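Local coordinates for acetyltransferase, GNAT family (Enterococcus faecalis, PDB 1U6M), which probably transfers an acyl group, most likely acetyl from acetyl-coenzyme A, to an acceptor substrate, as GNAT-family enzymes do, at residues 21-25 with 26-30; 85-88 with 89-92; 127-130 with 131-135. All coordinates share one frame; numbering follows the deposited sequence.

Interaction 1 (21-25 with 26-30)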
ATOM      1  N   VAL A  21      -4.101   4.531  -9.441  1.00 28.49           N
ATOM      2  CA  VAL A  21      -4.411   3.299 -10.183  1.00 28.11           C
ATOM      3  C   VAL A  21      -5.281   2.369  -9.347  1.00 28.90           C
ATOM      4  O   VAL A  21      -6.305   1.879  -9.819  1.00 28.53           O
ATOM      5  CB  VAL A  21      -3.136   2.539 -10.731  1.00 27.82           C
ATOM      6  CG1 VAL A  21      -3.508   1.189 -11.303  1.00 24.81           C
ATOM      7  CG2 VAL A  21      -2.460   3.341 -11.795  1.00 27.67           C
ATOM      8  N   ILE A  22      -4.836   2.112  -8.114  1.00 30.31           N
ATOM      9  CA  ILE A  22      -5.590   1.388  -7.074  1.00 30.49           C
ATOM     10  C   ILE A  22      -7.029   1.905  -6.853  1.00 32.16           C
ATOM     11  O   ILE A  22      -7.947   1.088  -6.777  1.00 32.30           O
ATOM     12  CB  ILE A  22      -4.805   1.441  -5.729  1.00 30.15           C
ATOM     13  CG1 ILE A  22      -3.468   0.695  -5.875  1.00 28.19           C
ATOM     14  CG2 ILE A  22      -5.609   0.853  -4.561  1.00 29.13           C
ATOM     15  CD1 ILE A  22      -2.486   1.075  -4.869  1.00 22.80           C
ATOM     16  N   LEU A  23      -7.203   3.229  -6.707  1.00 33.34           N
ATOM     17  CA  LEU A  23      -8.520   3.850  -6.483  1.00 36.64           C
ATOM     18  C   LEU A  23      -9.189   3.703  -7.831  1.00 39.44           C
ATOM     19  O   LEU A  23      -8.516   3.716  -8.848  1.00 41.34           O
ATOM     20  CB  LEU A  23      -8.404   5.337  -6.091  1.00 34.95           C
ATOM     21  CG  LEU A  23      -7.519   5.749  -4.903  1.00 33.37           C
ATOM     22  CD1 LEU A  23      -7.720   7.164  -4.591  1.00 32.41           C
ATOM     23  CD2 LEU A  23      -7.734   4.894  -3.644  1.00 30.82           C
ATOM     24  N   LYS A  24     -10.456   3.496  -7.978  1.00 42.02           N
ATOM     25  CA  LYS A  24     -10.741   3.382  -9.458  1.00 46.47           C
ATOM     26  C   LYS A  24     -10.605   1.997 -10.082  1.00 48.16           C
ATOM     27  O   LYS A  24     -11.456   1.618 -10.868  1.00 48.80           O
ATOM     28  CB  LYS A  24      -9.826   4.313 -10.287  1.00 46.16           C
ATOM     29  CG  LYS A  24      -8.854   3.619 -11.179  1.00 44.89           C
ATOM     30  CD  LYS A  24      -8.636   4.466 -12.388  1.00 46.54           C
ATOM     31  CE  LYS A  24      -8.024   5.801 -12.045  1.00 46.84           C
ATOM     32  NZ  LYS A  24      -7.688   6.498 -13.331  1.00 48.43           N
ATOM     33  N   ASP A  25      -9.524   1.284  -9.777  1.00 49.89           N
ATOM     34  CA  ASP A  25      -9.593  -0.151  -9.798  1.00 52.26           C
ATOM     35  C   ASP A  25     -10.590  -0.638  -8.713  1.00 51.71           C
ATOM     36  O   ASP A  25     -11.203  -1.673  -8.862  1.00 51.78           O
ATOM     37  CB  ASP A  25      -8.207  -0.743  -9.602  1.00 54.42           C
ATOM     38  CG  ASP A  25      -8.216  -2.276  -9.556  1.00 60.22           C
ATOM     39  OD1 ASP A  25      -8.384  -2.858  -8.443  1.00 64.01           O
ATOM     40  OD2 ASP A  25      -8.052  -2.901 -10.635  1.00 65.37           O
ATOM     41  N   MET A  26     -10.719   0.112  -7.621  1.00 50.95           N
ATOM     42  CA  MET A  26     -11.803  -0.037  -6.625  1.00 50.00           C
ATOM     43  C   MET A  26     -13.090   0.649  -7.092  1.00 49.43           C
ATOM     44  O   MET A  26     -14.157   0.437  -6.508  1.00 49.18           O
ATOM     45  CB  MET A  26     -11.435   0.636  -5.286  1.00 49.16           C
ATOM     46  CG  MET A  26     -10.428  -0.060  -4.477  1.00 49.62           C
ATOM     47  SD  MET A  26      -9.750   1.009  -3.185  1.00 50.19           S
ATOM     48  CE  MET A  26     -10.956   0.691  -1.865  1.00 49.69           C
ATOM     49  N   GLU A  27     -12.966   1.526  -8.092  1.00 48.30           N
ATOM     50  CA  GLU A  27     -14.086   2.286  -8.634  1.00 47.91           C
ATOM     51  C   GLU A  27     -14.741   3.136  -7.543  1.00 44.93           C
ATOM     52  O   GLU A  27     -15.950   3.086  -7.287  1.00 45.35           O
ATOM     53  CB  GLU A  27     -15.085   1.353  -9.326  1.00 48.42           C
ATOM     54  CG  GLU A  27     -14.456   0.396 -10.348  1.00 51.12           C
ATOM     55  CD  GLU A  27     -15.498  -0.510 -10.999  1.00 52.50           C
ATOM     56  OE1 GLU A  27     -15.556  -1.723 -10.644  1.00 55.83           O
ATOM     57  OE2 GLU A  27     -16.274   0.014 -11.846  1.00 57.20           O
ATOM     58  N   LEU A  28     -13.909   3.920  -6.891  1.00 41.91           N
ATOM     59  CA  LEU A  28     -14.320   4.747  -5.805  1.00 38.88           C
ATOM     60  C   LEU A  28     -15.192   5.817  -6.415  1.00 38.65           C
ATOM     61  O   LEU A  28     -14.864   6.365  -7.481  1.00 38.32           O
ATOM     62  CB  LEU A  28     -13.102   5.300  -5.081  1.00 38.10           C
ATOM     63  CG  LEU A  28     -12.886   4.843  -3.614  1.00 36.90           C
ATOM     64  CD1 LEU A  28     -13.291   3.408  -3.206  1.00 33.39           C
ATOM     65  CD2 LEU A  28     -11.485   5.135  -3.184  1.00 34.24           C
ATOM     66  N   PRO A  29     -16.366   6.078  -5.781  1.00 38.25           N
ATOM     67  CA  PRO A  29     -17.275   7.097  -6.341  1.00 36.39           C
ATOM     68  C   PRO A  29     -16.694   8.499  -6.371  1.00 34.81           C
ATOM     69  O   PRO A  29     -17.144   9.286  -7.184  1.00 34.78           O
ATOM     70  CB  PRO A  29     -18.519   7.007  -5.423  1.00 36.47           C
ATOM     71  CG  PRO A  29     -18.429   5.582  -4.849  1.00 37.27           C
ATOM     72  CD  PRO A  29     -16.955   5.422  -4.585  1.00 37.64           C
ATOM     73  N   ILE A  30     -15.730   8.827  -5.514  1.00 33.27           N
ATOM     74  CA  ILE A  30     -15.102  10.148  -5.558  1.00 33.96           C
ATOM     75  C   ILE A  30     -14.455  10.495  -6.936  1.00 36.37           C
ATOM     76  O   ILE A  30     -14.236  11.638  -7.243  1.00 35.27           O
ATOM     77  CB  ILE A  30     -14.048  10.347  -4.416  1.00 33.50           C
ATOM     78  CG1 ILE A  30     -13.686  11.835  -4.248  1.00 33.18           C
ATOM     79  CG2 ILE A  30     -12.790   9.401  -4.549  1.00 30.88           C
ATOM     80  CD1 ILE A  30     -14.836  12.658  -3.615  1.00 31.49           C
TER

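Interaction 2 (85-88 with 89-92)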
ATOM      1  N   GLU A  85      -7.160   9.089   8.054  1.00 29.85           N
ATOM      2  CA  GLU A  85      -7.440  10.412   8.632  1.00 32.19           C
ATOM      3  C   GLU A  85      -6.769  11.552   7.878  1.00 29.70           C
ATOM      4  O   GLU A  85      -7.456  12.492   7.543  1.00 30.44           O
ATOM      5  CB  GLU A  85      -7.076  10.559  10.134  1.00 32.30           C
ATOM      6  CG  GLU A  85      -7.705   9.553  11.093  1.00 36.83           C
ATOM      7  CD  GLU A  85      -7.380   9.856  12.576  1.00 37.37           C
ATOM      8  OE1 GLU A  85      -6.636  10.830  12.860  1.00 45.72           O
ATOM      9  OE2 GLU A  85      -7.880   9.154  13.455  1.00 39.63           O
ATOM     10  N   PRO A  86      -5.427  11.497   7.664  1.00 28.39           N
ATOM     11  CA  PRO A  86      -4.781  12.551   6.858  1.00 26.87           C
ATOM     12  C   PRO A  86      -5.470  12.929   5.529  1.00 26.04           C
ATOM     13  O   PRO A  86      -5.547  14.136   5.224  1.00 25.30           O
ATOM     14  CB  PRO A  86      -3.363  11.998   6.661  1.00 26.18           C
ATOM     15  CG  PRO A  86      -3.105  11.278   7.995  1.00 24.86           C
ATOM     16  CD  PRO A  86      -4.407  10.552   8.197  1.00 27.25           C
ATOM     17  N   LEU A  87      -5.964  11.940   4.768  1.00 24.63           N
ATOM     18  CA  LEU A  87      -6.659  12.243   3.492  1.00 24.40           C
ATOM     19  C   LEU A  87      -7.999  12.976   3.756  1.00 24.53           C
ATOM     20  O   LEU A  87      -8.363  13.863   3.007  1.00 24.80           O
ATOM     21  CB  LEU A  87      -6.966  10.984   2.653  1.00 22.78           C
ATOM     22  CG  LEU A  87      -6.879  11.042   1.121  1.00 21.27           C
ATOM     23  CD1 LEU A  87      -7.808  10.047   0.273  1.00 14.13           C
ATOM     24  CD2 LEU A  87      -6.741  12.448   0.457  1.00 18.40           C
ATOM     25  N   ARG A  88      -8.733  12.573   4.789  1.00 24.33           N
ATOM     26  CA  ARG A  88      -9.959  13.294   5.218  1.00 24.93           C
ATOM     27  C   ARG A  88      -9.687  14.764   5.626  1.00 25.42           C
ATOM     28  O   ARG A  88     -10.451  15.638   5.283  1.00 25.50           O
ATOM     29  CB  ARG A  88     -10.633  12.528   6.346  1.00 24.20           C
ATOM     30  CG  ARG A  88     -10.934  11.050   5.939  1.00 23.98           C
ATOM     31  CD  ARG A  88     -11.985  10.403   6.798  1.00 20.36           C
ATOM     32  NE  ARG A  88     -12.152   9.002   6.463  1.00 19.67           N
ATOM     33  CZ  ARG A  88     -12.870   8.568   5.443  1.00 16.97           C
ATOM     34  NH1 ARG A  88     -13.508   9.436   4.672  1.00 15.41           N
ATOM     35  NH2 ARG A  88     -12.953   7.270   5.200  1.00 14.56           N
ATOM     36  N   GLU A  89      -8.575  15.013   6.303  1.00 26.23           N
ATOM     37  CA  GLU A  89      -8.110  16.328   6.657  1.00 28.93           C
ATOM     38  C   GLU A  89      -7.797  17.187   5.449  1.00 26.89           C
ATOM     39  O   GLU A  89      -8.164  18.356   5.414  1.00 28.05           O
ATOM     40  CB  GLU A  89      -6.835  16.235   7.505  1.00 29.63           C
ATOM     41  CG  GLU A  89      -7.022  15.885   8.981  1.00 33.47           C
ATOM     42  CD  GLU A  89      -5.665  15.954   9.748  1.00 36.75           C
ATOM     43  OE1 GLU A  89      -5.017  17.092   9.752  1.00 43.25           O
ATOM     44  OE2 GLU A  89      -5.249  14.853  10.290  1.00 42.24           O
ATOM     45  N   VAL A  90      -7.087  16.614   4.479  1.00 25.19           N
ATOM     46  CA  VAL A  90      -6.777  17.247   3.203  1.00 22.23           C
ATOM     47  C   VAL A  90      -8.067  17.565   2.441  1.00 22.79           C
ATOM     48  O   VAL A  90      -8.196  18.681   1.932  1.00 23.74           O
ATOM     49  CB  VAL A  90      -5.788  16.352   2.337  1.00 21.55           C
ATOM     50  CG1 VAL A  90      -5.771  16.738   0.895  1.00 15.83           C
ATOM     51  CG2 VAL A  90      -4.404  16.267   2.982  1.00 19.86           C
ATOM     52  N   PHE A  91      -8.986  16.612   2.302  1.00 21.90           N
ATOM     53  CA  PHE A  91     -10.361  16.912   1.789  1.00 23.68           C
ATOM     54  C   PHE A  91     -11.064  18.097   2.474  1.00 25.29           C
ATOM     55  O   PHE A  91     -11.531  19.004   1.810  1.00 26.67           O
ATOM     56  CB  PHE A  91     -11.289  15.687   1.867  1.00 22.91           C
ATOM     57  CG  PHE A  91     -11.171  14.769   0.698  1.00 21.24           C
ATOM     58  CD1 PHE A  91      -9.920  14.296   0.286  1.00 21.22           C
ATOM     59  CD2 PHE A  91     -12.288  14.406  -0.017  1.00 21.17           C
ATOM     60  CE1 PHE A  91      -9.787  13.465  -0.817  1.00 23.28           C
ATOM     61  CE2 PHE A  91     -12.180  13.570  -1.139  1.00 23.40           C
ATOM     62  CZ  PHE A  91     -10.899  13.086  -1.523  1.00 23.98           C
ATOM     63  N   LYS A  92     -11.133  18.104   3.792  1.00 27.24           N
ATOM     64  CA  LYS A  92     -11.744  19.245   4.513  1.00 29.33           C
ATOM     65  C   LYS A  92     -11.090  20.626   4.215  1.00 29.87           C
ATOM     66  O   LYS A  92     -11.770  21.585   3.909  1.00 30.29           O
ATOM     67  CB  LYS A  92     -11.767  18.953   6.000  1.00 30.23           C
ATOM     68  CG  LYS A  92     -12.163  20.131   6.880  1.00 36.23           C
ATOM     69  CD  LYS A  92     -13.025  19.631   8.019  1.00 44.10           C
ATOM     70  CE  LYS A  92     -12.987  20.586   9.215  1.00 48.89           C
ATOM     71  NZ  LYS A  92     -13.580  19.826  10.354  1.00 52.75           N
TER
HETATM   72  O   HOH W   1      -5.210  12.793  12.555  1.00 51.62           O

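Interaction 3 (127-130 with 131-135). With SO4 (sulfate ion), chain E.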
ATOM      1  N   MET A 127       9.552  -6.630 -15.233  1.00 25.29           N
ATOM      2  CA  MET A 127      10.977  -6.480 -14.868  1.00 24.71           C
ATOM      3  C   MET A 127      11.357  -6.984 -13.481  1.00 24.38           C
ATOM      4  O   MET A 127      12.431  -6.715 -13.010  1.00 23.78           O
ATOM      5  CB  MET A 127      11.471  -5.045 -15.033  1.00 24.83           C
ATOM      6  CG  MET A 127      11.125  -4.389 -16.378  1.00 25.51           C
ATOM      7  SD  MET A 127      11.408  -2.612 -16.499  1.00 24.89           S
ATOM      8  CE  MET A 127      12.736  -2.310 -15.460  1.00 26.49           C
ATOM      9  N   GLY A 128      10.532  -7.795 -12.837  1.00 24.60           N
ATOM     10  CA  GLY A 128      10.965  -8.278 -11.507  1.00 24.77           C
ATOM     11  C   GLY A 128      10.849  -7.311 -10.305  1.00 24.24           C
ATOM     12  O   GLY A 128      11.274  -7.672  -9.216  1.00 25.66           O
ATOM     13  N   ILE A 129      10.289  -6.104 -10.481  1.00 22.40           N
ATOM     14  CA  ILE A 129      10.328  -5.041  -9.438  1.00 20.61           C
ATOM     15  C   ILE A 129       9.494  -5.359  -8.189  1.00 20.94           C
ATOM     16  O   ILE A 129       9.982  -5.200  -7.062  1.00 20.78           O
ATOM     17  CB  ILE A 129       9.996  -3.665 -10.015  1.00 20.44           C
ATOM     18  CG1 ILE A 129      11.120  -3.278 -11.000  1.00 20.50           C
ATOM     19  CG2 ILE A 129       9.771  -2.583  -8.859  1.00 20.22           C
ATOM     20  CD1 ILE A 129      10.881  -2.020 -11.829  1.00 21.77           C
ATOM     21  N   GLY A 130       8.291  -5.895  -8.380  1.00 20.42           N
ATOM     22  CA  GLY A 130       7.428  -6.253  -7.270  1.00 20.96           C
ATOM     23  C   GLY A 130       8.053  -7.299  -6.372  1.00 22.32           C
ATOM     24  O   GLY A 130       7.951  -7.242  -5.141  1.00 21.52           O
ATOM     25  N   SER A 131       8.728  -8.245  -7.012  1.00 23.46           N
ATOM     26  CA  SER A 131       9.231  -9.376  -6.334  1.00 24.49           C
ATOM     27  C   SER A 131      10.482  -8.958  -5.620  1.00 23.74           C
ATOM     28  O   SER A 131      10.709  -9.434  -4.531  1.00 24.55           O
ATOM     29  CB  SER A 131       9.419 -10.566  -7.287  1.00 25.39           C
ATOM     30  OG  SER A 131      10.545 -11.355  -6.873  1.00 30.75           O
ATOM     31  N   LYS A 132      11.253  -8.028  -6.175  1.00 22.90           N
ATOM     32  CA  LYS A 132      12.383  -7.432  -5.415  1.00 24.15           C
ATOM     33  C   LYS A 132      12.010  -6.519  -4.252  1.00 22.88           C
ATOM     34  O   LYS A 132      12.723  -6.458  -3.278  1.00 23.72           O
ATOM     35  CB  LYS A 132      13.260  -6.568  -6.305  1.00 25.35           C
ATOM     36  CG  LYS A 132      13.940  -7.283  -7.366  1.00 32.12           C
ATOM     37  CD  LYS A 132      14.775  -6.251  -8.095  1.00 43.00           C
ATOM     38  CE  LYS A 132      16.107  -6.075  -7.386  1.00 48.31           C
ATOM     39  NZ  LYS A 132      17.170  -5.962  -8.453  1.00 52.56           N
ATOM     40  N   LEU A 133      10.935  -5.755  -4.398  1.00 21.91           N
ATOM     41  CA  LEU A 133      10.417  -4.948  -3.319  1.00 21.72           C
ATOM     42  C   LEU A 133      10.001  -5.848  -2.142  1.00 21.56           C
ATOM     43  O   LEU A 133      10.292  -5.558  -0.993  1.00 21.33           O
ATOM     44  CB  LEU A 133       9.258  -4.042  -3.825  1.00 20.93           C
ATOM     45  CG  LEU A 133       9.687  -2.733  -4.501  1.00 17.94           C
ATOM     46  CD1 LEU A 133       8.506  -2.115  -5.157  1.00 16.81           C
ATOM     47  CD2 LEU A 133      10.288  -1.796  -3.464  1.00 15.07           C
ATOM     48  N   LEU A 134       9.358  -6.948  -2.463  1.00 21.83           N
ATOM     49  CA  LEU A 134       8.900  -7.918  -1.506  1.00 23.65           C
ATOM     50  C   LEU A 134      10.099  -8.574  -0.755  1.00 24.65           C
ATOM     51  O   LEU A 134      10.037  -8.751   0.481  1.00 23.94           O
ATOM     52  CB  LEU A 134       8.048  -8.912  -2.274  1.00 23.93           C
ATOM     53  CG  LEU A 134       7.420 -10.125  -1.658  1.00 29.66           C
ATOM     54  CD1 LEU A 134       6.529  -9.779  -0.453  1.00 32.68           C
ATOM     55  CD2 LEU A 134       6.629 -10.813  -2.771  1.00 33.65           C
ATOM     56  N   ASP A 135      11.195  -8.873  -1.471  1.00 24.90           N
ATOM     57  CA  ASP A 135      12.418  -9.370  -0.819  1.00 26.37           C
ATOM     58  C   ASP A 135      12.998  -8.426   0.259  1.00 25.19           C
ATOM     59  O   ASP A 135      13.742  -8.872   1.129  1.00 26.21           O
ATOM     60  CB  ASP A 135      13.549  -9.648  -1.854  1.00 26.91           C
ATOM     61  CG  ASP A 135      13.281 -10.875  -2.713  1.00 32.57           C
ATOM     62  OD1 ASP A 135      12.377 -11.690  -2.404  1.00 36.77           O
ATOM     63  OD2 ASP A 135      13.987 -11.031  -3.737  1.00 39.65           O
TER
HETATM   64  O2  SO4 E1003       5.036  -6.722 -11.275  1.00 28.39           O
HETATM   65  O3  SO4 E1003       6.846  -6.978 -11.160  1.00 27.67           O
HETATM   66  O4  SO4 E1003       5.883  -6.687 -12.501  1.00 19.49           O

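Interaction 1 (21-25 with 26-30)
The flat carbonyl of Ile22 is met at its oxygen by the backbone and side chain of Met26. Met26 N donates to Ile22 O at 3.1 Å, coming in 22° out of the carbonyl plane, and the N-H...O angle of 141° marks a bent bond. Alongside it the Met26 side chain folds over the same oxygen, its CG lying 3.6 Å from Ile22 O. With CG anti to the carbonyl carbon (chi1 -73°), the thioether is carried back beside the helix, where SD lies 4.4 Å from both Ile22 CG2 and Leu23 CD2. Another carbonyl, that of Lys24, is approached by aliphatic carbon: Glu27 CG is 3.3 Å from Lys24 O, while the carboxylate extends beyond. On the buried side the branches of Leu23 and Leu28 cross at an angle, CD2 to CD2, at 3.8 Å. Phe103 covers Leu23 and Met26, Leu43 of helix 36-47 also packs on Leu23, and Ile22 reaches Thr117 and Ser119 of strand 112-120.

This is the frayed C-terminal end of helix 12-25. Lys24 already has positive phi, Asp25 N bonds to Val21 O at 3.3 Å, and Glu27, again with positive phi, turns the chain into the loop toward helix 36-47. The ammonium of Lys24 makes a salt bridge to Glu36 of that helix. Chemically, then, a bent backbone bond and a seam of sulfur and methyl groups join the helix end to the loop, while the charged ends of Lys24 and Glu27 lead away from that seam.

Interaction 2 (85-88 with 89-92)
Phe91 sits one turn beyond Leu87, and its side chain can be followed along that residue. Its CB starts 3.5 Å from Arg88 O. Past CG, the Leu87 carbonyl meets the ring obliquely, CD1 lying 3.2 Å from Leu87 O. Farther out, CE1 meets the other end of the same residue, lying 3.5 Å from Leu87 CD2, with Leu87 CD1 a little more distant. Leucine and ring cross at a slant, and the leucine chi1 of -144°, off the staggered positions, brings the end of the branch near the ring. The phenylalanine side chain also touches Leu42 of helix 36-47.

Behind this pair runs regular alpha-helical bonding: Phe91 N to Leu87 O is 2.9 Å with an almost straight N-H...O angle of 178°, and Glu89, Val90 and Lys92 donate to Glu85, Pro86 and Arg88 in the same i to i+4 pattern. Val90 CG2 rests 3.3 Å from Pro86 O. On the exposed side a water donates to Glu89 OE2 at 3.1 Å; its approach to Glu85 OE1, at 2.4 Å, is doubtfully short. Such a water could ease repulsion between the two carboxylates, whose Glu85 OE1 and Glu89 OE2 are 5.0 Å apart.

Arg88 reaches beyond the helix, its NH1 bonding to the carbonyl oxygens of Glu98 and Val100. Pro86 settles on Tyr49 and Thr51, and Leu87 on Tyr52 and on Ala46. Helix 85-93 thereby lies with its apolar side, including Val90, against Leu42 and Glu45 of helix 36-47, in the connection between strands 67-76 and 112-120.

Interaction 3 (127-130 with 131-135)
Gly128, whose carbonyl accepts a 3.1 Å bond at its O from Lys132 N, opens helix 129-135 at its N-cap with a positive phi of 77°, a conformation that glycine takes easily, and a sulfate ion lies against the first turn. Gly130 N donates to sulfate O3 at 3.3 Å; the bond is weak although its angle of 162° is fairly straight. Ile129 N lies near the same oxygen, and Arg125 NH2 binds the ion as well. Arg125, Gly128 and Gly130 fit the R-x-x-G-x-G pattern of the GNAT pyrophosphate-binding loop, where backbone amides and the helix N-terminus hold the diphosphate of coenzyme A. The sulfate, probably from the crystallisation liquor, is consistent with the place of one of those phosphates.

Along the helix, Leu133 N donates to Ile129 O at 2.9 Å, and Leu134 N closes the next turn on Gly130 O. The Lys132 stem passes over the N-cap carbonyl, its CG 3.3 Å from Gly128 O; bends at chi3 and chi4 then take the amine away to a weak hydrogen bond with Tyr62 OH. Ile129 and Leu133 run side by side in the same direction, CG2 of the former 3.9 Å from CD1 of the latter. Both rest on Tyr62 of strand 59-64, while Ile129 also touches Phe124.

Lys167 joins Ser131 OG by a hydrogen bond and Asp135 OD1 by a salt bridge. The helix start is probably polarised positively: the amide of Gly130, the helix dipole and the Arg125 charge would together favour an anion, while the apolar pair lies against strand 59-64.

Interactions 1 and 2 are neighbours: their centres are 17 Å apart, and Ile30 CD1 packs on Phe91 CE2 at 3.7 Å, with both also lodged against helix 36-47. Val100 links them further, touching Ile30 by its side chain and receiving Arg88 at its carbonyl. Interaction 3 stands apart, its centre about 24 Å from that of interaction 1, with nearest atoms about 11 Å apart. Interaction 2 lies on the opposite side of the chain's centre from it, about 31 Å between centres. The sulfate beside 127-130 probably marks a coenzyme A phosphate position; 21-30 and 85-92 pack together around helix 36-47.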